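Long-range contacts in ofchtiv-allosamidin (Ostrinia furnacalis, PDB 6JMB), which probably cleaves the beta-1,4 linkages of chitin, as a group IV insect chitinase of glycosyl hydrolase family 18, here bound to the inhibitor allosamidin: residues 201-206 against 264-269; 252-257 against 316-321; 211-216 against 302-307; 166-171 against 222-227. All blocks are in the same frame, centred on the assembly; numbering follows the deposited sequence.

In the fold
From the N terminus, the chain opens interaction 4 at 166-171, after barrel strand 160-165. The excursion beyond strand 187-190 opens interactions 1 and 3 at 201-206 and 211-216 before interaction 4 closes at 222-227, so interaction 4 crosses both. Strand 243-256 starts interaction 2; interaction 1 closes at 264-269, interaction 3 at 302-307 and interaction 2 at 316-321, so these three cross one another, while 4 and 2 run in series; none nests. Asn206-Ser320 links 1 and 2, His205-Asp304 links 1 and 3. Interaction 4 ties the loop after strand 160-165 to the excursion, 1 and 3 tie the excursion to the segment between strands 243-256 and 341-345, and 2 pairs strand 243-256 with that segment.

Interaction 1: residues 201-206 against 264-269; sequences SVTGHN and PNSPSN
Ser266 O is held by two neighbours in 201-206. Thr203 N gives it a nearly straight bond of 2.8 Å (162° at the hydrogen), and Val202 CA adds a weaker CH···O contact at 3.1 Å to this same Ser266 O. Ser268 N donates to Ser201 O over 3.0 Å, while Asn265 N reaches Thr203 O at 2.8 Å by a more bent path, from above the carbonyl plane. The result is a single bridge, Val202 with Pro267, joining the excursion after strand 187-190 to the chain beyond strand 243-256 in this family 18 TIM barrel. With chi1 at 59°, Thr203 OG1 sits between its own N and carbonyl carbon and faces 264-269; it hydrogen-bonds Ala263 O and lies 3.0 Å from Ser266 N. Val202 CG2 rests 3.4 Å from Asn265 OD1, whose amide partner ND2 bonds to Glu213 O. Further along, Pro264 CG approaches His205 NE2 obliquely at 3.6 Å. All three hydrogen bonds across the contact run between main-chain atoms, so the two loops are joined through their backbones, while side chains add bonds outward: His205 to strand 300-304 through Asp304, and Asn265 to a later part of the same excursion.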
loop_
_atom_site.group_PDB
_atom_site.type_symbol
_atom_site.label_atom_id
_atom_site.label_comp_id
_atom_site.label_asym_id
_atom_site.label_seq_id
_atom_site.Cartn_x
_atom_site.Cartn_y
_atom_site.Cartn_z
ATOM N N SER A 201 -19.664 -2.425 9.560
ATOM C CA SER A 201 -21.115 -2.564 9.594
ATOM C C SER A 201 -21.826 -1.535 8.728
ATOM O O SER A 201 -23.034 -1.668 8.497
ATOM C CB SER A 201 -21.618 -2.438 11.031
ATOM O OG SER A 201 -21.361 -1.139 11.530
ATOM N N VAL A 202 -21.104 -0.521 8.249
ATOM C CA VAL A 202 -21.656 0.545 7.425
ATOM C C VAL A 202 -20.661 0.822 6.308
ATOM O O VAL A 202 -19.479 0.484 6.402
ATOM C CB VAL A 202 -21.894 1.839 8.240
ATOM C CG1 VAL A 202 -22.943 1.608 9.341
ATOM C CG2 VAL A 202 -20.591 2.333 8.864
ATOM N N THR A 203 -21.152 1.445 5.240
ATOM C CA THR A 203 -20.264 1.899 4.174
ATOM C C THR A 203 -19.305 2.954 4.709
ATOM O O THR A 203 -19.602 3.676 5.664
ATOM C CB THR A 203 -21.076 2.503 3.026
ATOM O OG1 THR A 203 -21.846 3.610 3.518
ATOM C CG2 THR A 203 -22.008 1.462 2.409
ATOM N N GLY A 204 -18.137 3.031 4.089
ATOM C CA GLY A 204 -17.139 4.004 4.492
ATOM C C GLY A 204 -16.070 4.078 3.427
ATOM O O GLY A 204 -15.984 3.221 2.541
ATOM N N HIS A 205 -15.260 5.120 3.520
ATOM C CA HIS A 205 -14.266 5.372 2.490
ATOM C C HIS A 205 -12.992 4.585 2.746
ATOM O O HIS A 205 -12.552 4.418 3.888
ATOM C CB HIS A 205 -13.949 6.862 2.386
ATOM C CG HIS A 205 -15.144 7.703 2.064
ATOM N ND1 HIS A 205 -15.907 7.518 0.932
ATOM C CD2 HIS A 205 -15.710 8.733 2.737
ATOM C CE1 HIS A 205 -16.889 8.403 0.918
ATOM N NE2 HIS A 205 -16.790 9.153 2.000
ATOM N N ASN A 206 -12.400 4.113 1.657
ATOM C CA ASN A 206 -11.141 3.387 1.731
ATOM C C ASN A 206 -10.018 4.306 2.199
ATOM O O ASN A 206 -9.154 3.893 2.984
ATOM C CB ASN A 206 -10.858 2.820 0.338
ATOM C CG ASN A 206 -9.651 1.913 0.287
ATOM O OD1 ASN A 206 -9.344 1.185 1.233
ATOM N ND2 ASN A 206 -8.970 1.928 -0.851
ATOM N N PRO A 264 -22.271 7.660 2.556
ATOM C CA PRO A 264 -21.257 7.052 3.419
ATOM C C PRO A 264 -21.853 6.856 4.804
ATOM O O PRO A 264 -22.749 7.595 5.223
ATOM C CB PRO A 264 -20.130 8.094 3.437
ATOM C CG PRO A 264 -20.347 8.920 2.201
ATOM C CD PRO A 264 -21.834 8.956 2.007
ATOM N N ASN A 265 -21.379 5.820 5.496
ATOM C CA ASN A 265 -21.854 5.461 6.833
ATOM C C ASN A 265 -23.309 5.000 6.852
ATOM O O ASN A 265 -24.023 5.199 7.842
ATOM C CB ASN A 265 -21.564 6.547 7.869
ATOM C CG ASN A 265 -20.117 6.549 8.265
ATOM O OD1 ASN A 265 -19.658 5.641 8.963
ATOM N ND2 ASN A 265 -19.367 7.529 7.778
ATOM N N SER A 266 -23.740 4.358 5.772
ATOM C CA SER A 266 -25.034 3.702 5.700
ATOM C C SER A 266 -24.873 2.212 5.968
ATOM O O SER A 266 -23.890 1.605 5.524
ATOM C CB SER A 266 -25.631 3.865 4.304
ATOM O OG SER A 266 -25.801 5.228 3.969
ATOM N N PRO A 267 -25.832 1.609 6.667
ATOM C CA PRO A 267 -25.762 0.169 6.945
ATOM C C PRO A 267 -25.452 -0.667 5.706
ATOM O O PRO A 267 -26.004 -0.455 4.620
ATOM C CB PRO A 267 -27.158 -0.142 7.498
ATOM C CG PRO A 267 -27.547 1.129 8.185
ATOM C CD PRO A 267 -26.978 2.247 7.339
ATOM N N SER A 268 -24.553 -1.628 5.891
ATOM C CA SER A 268 -24.121 -2.552 4.860
ATOM C C SER A 268 -24.375 -3.983 5.322
ATOM O O SER A 268 -24.403 -4.271 6.524
ATOM C CB SER A 268 -22.622 -2.370 4.589
ATOM O OG SER A 268 -22.110 -3.428 3.792
ATOM N N ASN A 269 -24.570 -4.877 4.355
ATOM C CA ASN A 269 -24.780 -6.294 4.629
ATOM C C ASN A 269 -23.545 -7.143 4.356
ATOM O O ASN A 269 -23.565 -8.347 4.641
ATOM C CB ASN A 269 -25.975 -6.817 3.815
ATOM C CG ASN A 269 -26.462 -8.180 4.290
ATOM O OD1 ASN A 269 -26.845 -8.343 5.448
ATOM N ND2 ASN A 269 -26.465 -9.155 3.391
#

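Interaction 2: residues 252-257 against 316-321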
loop_
_atom_site.group_PDB
_atom_site.type_symbol
_atom_site.label_atom_id
_atom_site.label_comp_id
_atom_site.label_asym_id
_atom_site.label_seq_id
_atom_site.Cartn_x
_atom_site.Cartn_y
_atom_site.Cartn_z
ATOM N N ARG A 252 -13.046 -0.199 -2.569
ATOM C CA ARG A 252 -13.682 -1.255 -1.793
ATOM C C ARG A 252 -15.191 -1.191 -1.978
ATOM O O ARG A 252 -15.766 -0.110 -2.162
ATOM C CB ARG A 252 -13.259 -1.198 -0.317
ATOM C CG ARG A 252 -11.770 -1.477 -0.155
ATOM C CD ARG A 252 -11.370 -1.736 1.294
ATOM N NE ARG A 252 -10.020 -2.293 1.352
ATOM C CZ ARG A 252 -9.723 -3.567 1.111
ATOM N NH1 ARG A 252 -10.686 -4.434 0.818
ATOM N NH2 ARG A 252 -8.458 -3.983 1.172
ATOM N N THR A 253 -15.830 -2.365 -1.961
ATOM C CA THR A 253 -17.203 -2.505 -2.423
ATOM C C THR A 253 -18.071 -3.155 -1.354
ATOM O O THR A 253 -17.621 -4.027 -0.599
ATOM C CB THR A 253 -17.288 -3.312 -3.731
ATOM O OG1 THR A 253 -17.060 -4.696 -3.451
ATOM C CG2 THR A 253 -16.256 -2.828 -4.754
ATOM N N PHE A 254 -19.329 -2.717 -1.318
ATOM C CA PHE A 254 -20.270 -3.068 -0.266
ATOM C C PHE A 254 -21.615 -3.420 -0.890
ATOM O O PHE A 254 -21.957 -2.968 -1.986
ATOM C CB PHE A 254 -20.536 -1.873 0.664
ATOM C CG PHE A 254 -19.329 -1.351 1.393
ATOM C CD1 PHE A 254 -18.363 -0.601 0.735
ATOM C CD2 PHE A 254 -19.192 -1.560 2.762
ATOM C CE1 PHE A 254 -17.263 -0.096 1.424
ATOM C CE2 PHE A 254 -18.097 -1.055 3.455
ATOM C CZ PHE A 254 -17.136 -0.323 2.781
ATOM N N GLN A 255 -22.392 -4.219 -0.153
ATOM C CA GLN A 255 -23.802 -4.477 -0.435
ATOM C C GLN A 255 -24.601 -3.686 0.593
ATOM O O GLN A 255 -24.532 -3.977 1.790
ATOM C CB GLN A 255 -24.100 -5.971 -0.294
ATOM C CG GLN A 255 -25.559 -6.335 -0.529
ATOM C CD GLN A 255 -25.884 -7.767 -0.132
ATOM O OE1 GLN A 255 -25.240 -8.350 0.740
ATOM N NE2 GLN A 255 -26.893 -8.341 -0.780
ATOM N N LEU A 256 -25.345 -2.682 0.137
ATOM C CA LEU A 256 -26.142 -1.877 1.053
ATOM C C LEU A 256 -27.228 -2.716 1.717
ATOM O O LEU A 256 -27.777 -3.648 1.126
ATOM C CB LEU A 256 -26.805 -0.733 0.293
ATOM C CG LEU A 256 -25.865 0.360 -0.214
ATOM C CD1 LEU A 256 -26.587 1.258 -1.218
ATOM C CD2 LEU A 256 -25.307 1.170 0.952
ATOM N N SER A 257 -27.533 -2.376 2.973
ATOM C CA SER A 257 -28.683 -2.990 3.627
ATOM C C SER A 257 -29.989 -2.522 3.000
ATOM O O SER A 257 -30.923 -3.314 2.838
ATOM C CB SER A 257 -28.673 -2.680 5.119
ATOM O OG SER A 257 -27.515 -3.214 5.738
ATOM N N TYR A 316 -28.078 -2.095 -4.967
ATOM C CA TYR A 316 -27.418 -2.583 -3.759
ATOM C C TYR A 316 -25.926 -2.255 -3.707
ATOM O O TYR A 316 -25.328 -2.337 -2.629
ATOM C CB TYR A 316 -27.655 -4.087 -3.588
ATOM C CG TYR A 316 -28.993 -4.391 -2.957
ATOM C CD1 TYR A 316 -29.146 -4.347 -1.582
ATOM C CD2 TYR A 316 -30.103 -4.701 -3.733
ATOM C CE1 TYR A 316 -30.357 -4.606 -0.985
ATOM C CE2 TYR A 316 -31.330 -4.964 -3.143
ATOM C CZ TYR A 316 -31.444 -4.918 -1.764
ATOM O OH TYR A 316 -32.648 -5.175 -1.149
ATOM N N ASN A 317 -25.308 -1.889 -4.828
ATOM C CA ASN A 317 -23.864 -1.675 -4.855
ATOM C C ASN A 317 -23.510 -0.307 -4.297
ATOM O O ASN A 317 -24.113 0.700 -4.677
ATOM C CB ASN A 317 -23.357 -1.715 -6.290
ATOM C CG ASN A 317 -23.577 -3.034 -6.937
ATOM O OD1 ASN A 317 -22.912 -4.013 -6.610
ATOM N ND2 ASN A 317 -24.524 -3.082 -7.870
ATOM N N TRP A 318 -22.500 -0.268 -3.430
ATOM C CA TRP A 318 -21.908 0.981 -2.978
ATOM C C TRP A 318 -20.399 0.788 -3.004
ATOM O O TRP A 318 -19.888 -0.189 -2.451
ATOM C CB TRP A 318 -22.396 1.312 -1.566
ATOM C CG TRP A 318 -22.086 2.690 -1.093
ATOM C CD1 TRP A 318 -22.944 3.764 -1.062
ATOM C CD2 TRP A 318 -20.854 3.148 -0.519
ATOM N NE1 TRP A 318 -22.312 4.856 -0.525
ATOM C CE2 TRP A 318 -21.030 4.507 -0.183
ATOM C CE3 TRP A 318 -19.616 2.542 -0.268
ATOM C CZ2 TRP A 318 -20.011 5.274 0.386
ATOM C CZ3 TRP A 318 -18.605 3.303 0.305
ATOM C CH2 TRP A 318 -18.812 4.657 0.625
ATOM N N VAL A 319 -19.688 1.698 -3.663
ATOM C CA VAL A 319 -18.261 1.543 -3.923
ATOM C C VAL A 319 -17.536 2.815 -3.505
ATOM O O VAL A 319 -17.892 3.913 -3.945
ATOM C CB VAL A 319 -18.000 1.249 -5.414
ATOM C CG1 VAL A 319 -16.498 1.166 -5.697
ATOM C CG2 VAL A 319 -18.688 -0.033 -5.839
ATOM N N SER A 320 -16.519 2.666 -2.662
ATOM C CA SER A 320 -15.573 3.738 -2.381
ATOM C C SER A 320 -14.371 3.561 -3.299
ATOM O O SER A 320 -13.869 2.445 -3.456
ATOM C CB SER A 320 -15.112 3.632 -0.930
ATOM O OG SER A 320 -13.873 4.283 -0.745
ATOM N N PHE A 321 -13.913 4.651 -3.913
ATOM C CA PHE A 321 -12.750 4.569 -4.790
ATOM C C PHE A 321 -12.011 5.900 -4.771
ATOM O O PHE A 321 -12.415 6.850 -4.096
ATOM C CB PHE A 321 -13.137 4.127 -6.209
ATOM C CG PHE A 321 -13.964 5.132 -6.970
ATOM C CD1 PHE A 321 -15.285 5.377 -6.632
ATOM C CD2 PHE A 321 -13.417 5.816 -8.050
ATOM C CE1 PHE A 321 -16.044 6.297 -7.351
ATOM C CE2 PHE A 321 -14.175 6.724 -8.776
ATOM C CZ PHE A 321 -15.485 6.968 -8.424
HETATM O O HOH W 1 -20.852 -3.381 -4.716
#
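Strands 252-256 and 317-320 run antiparallel, their axes 4.7 Å apart at closest and at 153°, with Arg252-Ser320 and Phe254-Trp318 as hydrogen-bonded pairs and Thr253-Val319 and Gln255-Asn317 as non-hydrogen-bonded ones; Leu256 N to Tyr316 O adds a further bond beyond them. On the face with Phe254 and Trp318, the indole turns its six-membered edge toward the phenyl face, an offset edge-to-face pair with centroids 5.4 Å apart and planes at 84°. The nearest atoms are Phe254 CD1 and Trp318 CE3, at 3.5 Å. Trp318 CG lies anti to its backbone N (chi1 -168°), which lays the indole alongside Phe254, and Leu256 CG packs on Trp318 CB at 3.8 Å. The indole also meets the Tyr311 ring and gives NE1 to Asn262 O. In the family 18 TIM barrel this pairing extends the seventh barrel strand, 243-256, into the small alpha+beta insertion that precedes the eighth, 341-345. Across the other face, Thr253 CG2 and Val319 CG2 lie side by side at 3.9 Å. A water donates to both Phe254 O and Asn317 OD1, 2.9 Å from the latter. Tyr316 sets its CD1 edge, in the ring plane, 3.1 Å from Leu256 O. Arg252 leads its guanidinium away to a salt bridge with Asp194, close to the bound allosamizoline.

Interaction 3: residues 211-216 against 302-307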
loop_
_atom_site.group_PDB
_atom_site.type_symbol
_atom_site.label_atom_id
_atom_site.label_comp_id
_atom_site.label_asym_id
_atom_site.label_seq_id
_atom_site.Cartn_x
_atom_site.Cartn_y
_atom_site.Cartn_z
ATOM N N ILE A 211 -12.674 14.007 8.006
ATOM C CA ILE A 211 -13.966 13.487 8.452
ATOM C C ILE A 211 -14.847 13.170 7.245
ATOM O O ILE A 211 -14.759 13.838 6.208
ATOM C CB ILE A 211 -14.648 14.475 9.421
ATOM C CG1 ILE A 211 -15.828 13.821 10.139
ATOM C CG2 ILE A 211 -15.097 15.745 8.688
ATOM C CD1 ILE A 211 -16.302 14.631 11.347
ATOM N N SER A 212 -15.677 12.138 7.365
ATOM C CA SER A 212 -16.570 11.684 6.308
ATOM C C SER A 212 -18.020 12.008 6.648
ATOM O O SER A 212 -18.386 12.186 7.816
ATOM C CB SER A 212 -16.450 10.169 6.111
ATOM O OG SER A 212 -15.121 9.803 5.768
ATOM N N GLU A 213 -18.850 12.065 5.605
ATOM C CA GLU A 213 -20.289 12.191 5.800
ATOM C C GLU A 213 -20.781 11.092 6.731
ATOM O O GLU A 213 -20.393 9.926 6.603
ATOM C CB GLU A 213 -21.014 12.070 4.455
ATOM C CG GLU A 213 -20.866 13.287 3.556
ATOM C CD GLU A 213 -21.430 13.068 2.161
ATOM O OE1 GLU A 213 -22.146 12.071 1.943
ATOM O OE2 GLU A 213 -21.159 13.895 1.269
ATOM N N GLY A 214 -21.625 11.474 7.689
ATOM C CA GLY A 214 -22.204 10.521 8.609
ATOM C C GLY A 214 -21.400 10.254 9.858
ATOM O O GLY A 214 -21.849 9.464 10.700
ATOM N N GLU A 215 -20.235 10.876 10.013
ATOM C CA GLU A 215 -19.417 10.708 11.203
ATOM C C GLU A 215 -19.636 11.867 12.168
ATOM O O GLU A 215 -19.965 12.984 11.764
ATOM C CB GLU A 215 -17.932 10.625 10.838
ATOM C CG GLU A 215 -17.575 9.370 10.077
ATOM C CD GLU A 215 -16.085 9.223 9.855
ATOM O OE1 GLU A 215 -15.433 10.220 9.480
ATOM O OE2 GLU A 215 -15.566 8.105 10.066
ATOM N N SER A 216 -19.441 11.586 13.454
ATOM C CA SER A 216 -19.516 12.622 14.472
ATOM C C SER A 216 -18.191 13.366 14.564
ATOM O O SER A 216 -17.116 12.770 14.438
ATOM C CB SER A 216 -19.845 12.002 15.829
ATOM O OG SER A 216 -19.598 12.924 16.877
ATOM N N GLN A 302 -20.881 10.397 -6.600
ATOM C CA GLN A 302 -20.953 11.594 -5.781
ATOM C C GLN A 302 -19.601 11.846 -5.131
ATOM O O GLN A 302 -18.777 10.942 -4.981
ATOM C CB GLN A 302 -22.064 11.493 -4.720
ATOM C CG GLN A 302 -23.472 11.678 -5.307
ATOM C CD GLN A 302 -24.578 11.447 -4.299
ATOM O OE1 GLN A 302 -24.380 10.798 -3.269
ATOM N NE2 GLN A 302 -25.759 11.972 -4.596
ATOM N N THR A 303 -19.367 13.098 -4.773
ATOM C CA THR A 303 -18.178 13.482 -4.036
ATOM C C THR A 303 -18.577 13.705 -2.586
ATOM O O THR A 303 -19.533 14.438 -2.306
ATOM C CB THR A 303 -17.597 14.775 -4.605
ATOM O OG1 THR A 303 -17.087 14.531 -5.920
ATOM C CG2 THR A 303 -16.473 15.297 -3.713
ATOM N N ASP A 304 -17.872 13.053 -1.671
ATOM C CA ASP A 304 -17.971 13.410 -0.262
ATOM C C ASP A 304 -17.072 14.624 -0.070
ATOM O O ASP A 304 -15.842 14.504 -0.110
ATOM C CB ASP A 304 -17.517 12.242 0.609
ATOM C CG ASP A 304 -17.679 12.517 2.098
ATOM O OD1 ASP A 304 -17.548 13.682 2.523
ATOM O OD2 ASP A 304 -17.915 11.553 2.858
ATOM N N ASN A 305 -17.682 15.803 0.084
ATOM C CA ASN A 305 -16.917 17.041 0.158
ATOM C C ASN A 305 -16.379 17.324 1.551
ATOM O O ASN A 305 -15.733 18.355 1.753
ATOM C CB ASN A 305 -17.748 18.225 -0.353
ATOM C CG ASN A 305 -16.893 19.329 -0.932
ATOM O OD1 ASN A 305 -15.714 19.133 -1.237
ATOM N ND2 ASN A 305 -17.486 20.511 -1.084
ATOM N N LEU A 306 -16.637 16.440 2.512
ATOM C CA LEU A 306 -15.920 16.481 3.776
ATOM C C LEU A 306 -14.630 15.672 3.681
ATOM O O LEU A 306 -13.552 16.158 4.045
ATOM C CB LEU A 306 -16.814 15.938 4.896
ATOM C CG LEU A 306 -18.130 16.681 5.134
ATOM C CD1 LEU A 306 -18.956 15.985 6.204
ATOM C CD2 LEU A 306 -17.847 18.117 5.529
ATOM N N ALA A 307 -14.728 14.451 3.145
ATOM C CA ALA A 307 -13.601 13.528 3.073
ATOM C C ALA A 307 -12.744 13.715 1.828
ATOM O O ALA A 307 -11.620 13.198 1.783
ATOM C CB ALA A 307 -14.106 12.084 3.128
HETATM O O HOH W 2 -21.743 13.206 -1.168
#
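The carboxylate of Asp304 is covered on one face by Glu213 CG, 3.6 Å from Asp304 CG, and met over the opposite face by Ala307 N, which bonds OD1 at 3.0 Å from 66° above the plane. At the edges, Leu306 N points nearly down the C-O axis to OD1, and Glu213 N uses the syn lone pair of Asp304 OD2 at 2.9 Å. An Asx turn ending strand 300-304 thus receives a type II beta turn, Ser212 to Glu215, from the excursion between strand 187-190 and helix 226-235 of the family 18 TIM barrel. With chi1 at -176° the Asp304 carboxylate swings away from its own N and reaches over to this turn, OD2 taking His205 NE2 as second donor. The Glu213 carboxylate comes from the opposite direction, its plane 32° from that of Asp304. Its OE2 lies 3.8 Å from Asp304 OD1, a like-charge approach probably offset by the surrounding N-H groups, and a water donates to that OE2 and to Thr303 O. An alanine in place of Asp304 is likely to leave Glu213 N and His205 without their acceptor and the 304-307 turn without its internal tie. Leu306 CB lies 4.2 Å from Ile211 CG2.

Interaction 4: residues 166-171 against 222-227; sequences SAVEEA and TLYNVN
Val168, the N-cap residue of helix 169-175, is the first in its segment to touch the other: its CG2 lies 3.8 Å from Tyr224 CD1. The place is the loop after barrel strand 160-165 of the family 18 TIM barrel, where it meets the approach to helix 226-235, which begins after its own N-cap, Asn225; Trp233 of that helix also donates to Ala167 O. Val168 and Tyr224 cross at about a right angle. Val168 puts both methyls to use: a chi1 of -58° sets CG1 anti to the carbonyl carbon, where it packs 3.9 Å from Tyr224 CA, and leaves CG2 between N and the carbonyl carbon to meet the ring obliquely. Two residues after Val168, Glu170 bends at chi2 (94°) and brings its carboxylate to the edge of the Tyr224 ring, the two planes 84° apart, with OE2 3.3 Å from Tyr224 CE1. The same OE2 lies 2.9 Å from Thr222 O; both are acceptors, so unless the acid carries a proton this approach is probably strained, and it merits caution. Replacing Glu170 with an alanine would probably uncover the CE1 edge of Tyr224 and let the ring turn more easily, with Val168 alone of 166-171 still against it. Beyond the ring, Asn225 OD1 accepts from Asn228 N in the first turn of helix 226-235.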
loop_
_atom_site.group_PDB
_atom_site.type_symbol
_atom_site.label_atom_id
_atom_site.label_comp_id
_atom_site.label_asym_id
_atom_site.label_seq_id
_atom_site.Cartn_x
_atom_site.Cartn_y
_atom_site.Cartn_z
ATOM N N SER A 166 1.039 0.109 9.388
ATOM C CA SER A 166 -0.350 0.502 9.585
ATOM C C SER A 166 -0.437 1.987 9.929
ATOM O O SER A 166 0.506 2.589 10.455
ATOM C CB SER A 166 -0.991 -0.334 10.690
ATOM O OG SER A 166 -0.282 -0.173 11.908
ATOM N N ALA A 167 -1.585 2.585 9.612
ATOM C CA ALA A 167 -1.680 4.038 9.507
ATOM C C ALA A 167 -2.190 4.723 10.771
ATOM O O ALA A 167 -1.500 5.578 11.335
ATOM C CB ALA A 167 -2.545 4.424 8.305
ATOM N N VAL A 168 -3.396 4.395 11.210
ATOM C CA VAL A 168 -4.034 5.192 12.254
ATOM C C VAL A 168 -3.420 4.879 13.609
ATOM O O VAL A 168 -2.885 3.793 13.843
ATOM C CB VAL A 168 -5.567 5.014 12.268
ATOM C CG1 VAL A 168 -6.176 5.391 10.917
ATOM C CG2 VAL A 168 -5.958 3.604 12.674
ATOM N N GLU A 169 -3.527 5.853 14.515
ATOM C CA GLU A 169 -2.950 5.728 15.848
ATOM C C GLU A 169 -3.347 4.428 16.547
ATOM O O GLU A 169 -2.500 3.744 17.129
ATOM C CB GLU A 169 -3.327 6.941 16.696
ATOM C CG GLU A 169 -2.720 6.890 18.076
ATOM C CD GLU A 169 -2.937 8.180 18.845
ATOM O OE1 GLU A 169 -3.537 9.118 18.276
ATOM O OE2 GLU A 169 -2.502 8.252 20.013
ATOM N N GLU A 170 -4.632 4.077 16.533
ATOM C CA GLU A 170 -5.045 2.915 17.329
ATOM C C GLU A 170 -4.425 1.629 16.810
ATOM O O GLU A 170 -4.237 0.669 17.570
ATOM C CB GLU A 170 -6.566 2.809 17.395
ATOM C CG GLU A 170 -7.157 4.104 17.749
ATOM C CD GLU A 170 -7.536 4.834 16.481
ATOM O OE1 GLU A 170 -6.660 4.945 15.603
ATOM O OE2 GLU A 170 -8.584 5.436 16.452
ATOM N N ALA A 171 -4.105 1.591 15.520
ATOM C CA ALA A 171 -3.366 0.454 14.978
ATOM C C ALA A 171 -1.868 0.567 15.260
ATOM O O ALA A 171 -1.234 -0.404 15.698
ATOM C CB ALA A 171 -3.610 0.326 13.471
ATOM N N THR A 222 -9.986 10.542 16.653
ATOM C CA THR A 222 -10.031 9.088 16.711
ATOM C C THR A 222 -10.540 8.452 15.424
ATOM O O THR A 222 -10.499 7.222 15.297
ATOM C CB THR A 222 -10.915 8.625 17.878
ATOM O OG1 THR A 222 -12.288 8.935 17.598
ATOM C CG2 THR A 222 -10.493 9.303 19.176
ATOM N N LEU A 223 -11.018 9.249 14.470
ATOM C CA LEU A 223 -11.571 8.690 13.246
ATOM C C LEU A 223 -10.460 8.144 12.356
ATOM O O LEU A 223 -9.312 8.592 12.409
ATOM C CB LEU A 223 -12.367 9.756 12.490
ATOM C CG LEU A 223 -13.566 10.342 13.249
ATOM C CD1 LEU A 223 -14.101 11.563 12.510
ATOM C CD2 LEU A 223 -14.664 9.315 13.435
ATOM N N TYR A 224 -10.812 7.166 11.528
ATOM C CA TYR A 224 -9.840 6.539 10.632
ATOM C C TYR A 224 -9.798 7.335 9.335
ATOM O O TYR A 224 -10.613 7.118 8.435
ATOM C CB TYR A 224 -10.217 5.090 10.357
ATOM C CG TYR A 224 -10.250 4.166 11.559
ATOM C CD1 TYR A 224 -9.685 4.523 12.776
ATOM C CD2 TYR A 224 -10.859 2.920 11.460
ATOM C CE1 TYR A 224 -9.720 3.656 13.864
ATOM C CE2 TYR A 224 -10.904 2.054 12.536
ATOM C CZ TYR A 224 -10.333 2.429 13.733
ATOM O OH TYR A 224 -10.382 1.564 14.805
ATOM N N ASN A 225 -8.855 8.269 9.234
ATOM C CA ASN A 225 -8.677 9.014 7.996
ATOM C C ASN A 225 -7.201 9.352 7.798
ATOM O O ASN A 225 -6.370 9.195 8.700
ATOM C CB ASN A 225 -9.633 10.219 7.892
ATOM C CG ASN A 225 -9.478 11.207 9.039
ATOM O OD1 ASN A 225 -8.380 11.675 9.330
ATOM N ND2 ASN A 225 -10.597 11.545 9.681
ATOM N N VAL A 226 -6.881 9.783 6.577
ATOM C CA VAL A 226 -5.490 9.997 6.184
ATOM C C VAL A 226 -4.853 11.092 7.031
ATOM O O VAL A 226 -3.718 10.954 7.501
ATOM C CB VAL A 226 -5.408 10.317 4.681
ATOM C CG1 VAL A 226 -3.980 10.677 4.284
ATOM C CG2 VAL A 226 -5.928 9.140 3.859
ATOM N N ASN A 227 -5.566 12.201 7.226
ATOM C CA ASN A 227 -5.012 13.307 8.003
ATOM C C ASN A 227 -4.672 12.872 9.428
ATOM O O ASN A 227 -3.588 13.184 9.941
ATOM C CB ASN A 227 -5.988 14.485 7.999
ATOM C CG ASN A 227 -5.550 15.613 8.906
ATOM O OD1 ASN A 227 -4.491 16.216 8.719
ATOM N ND2 ASN A 227 -6.385 15.922 9.890
#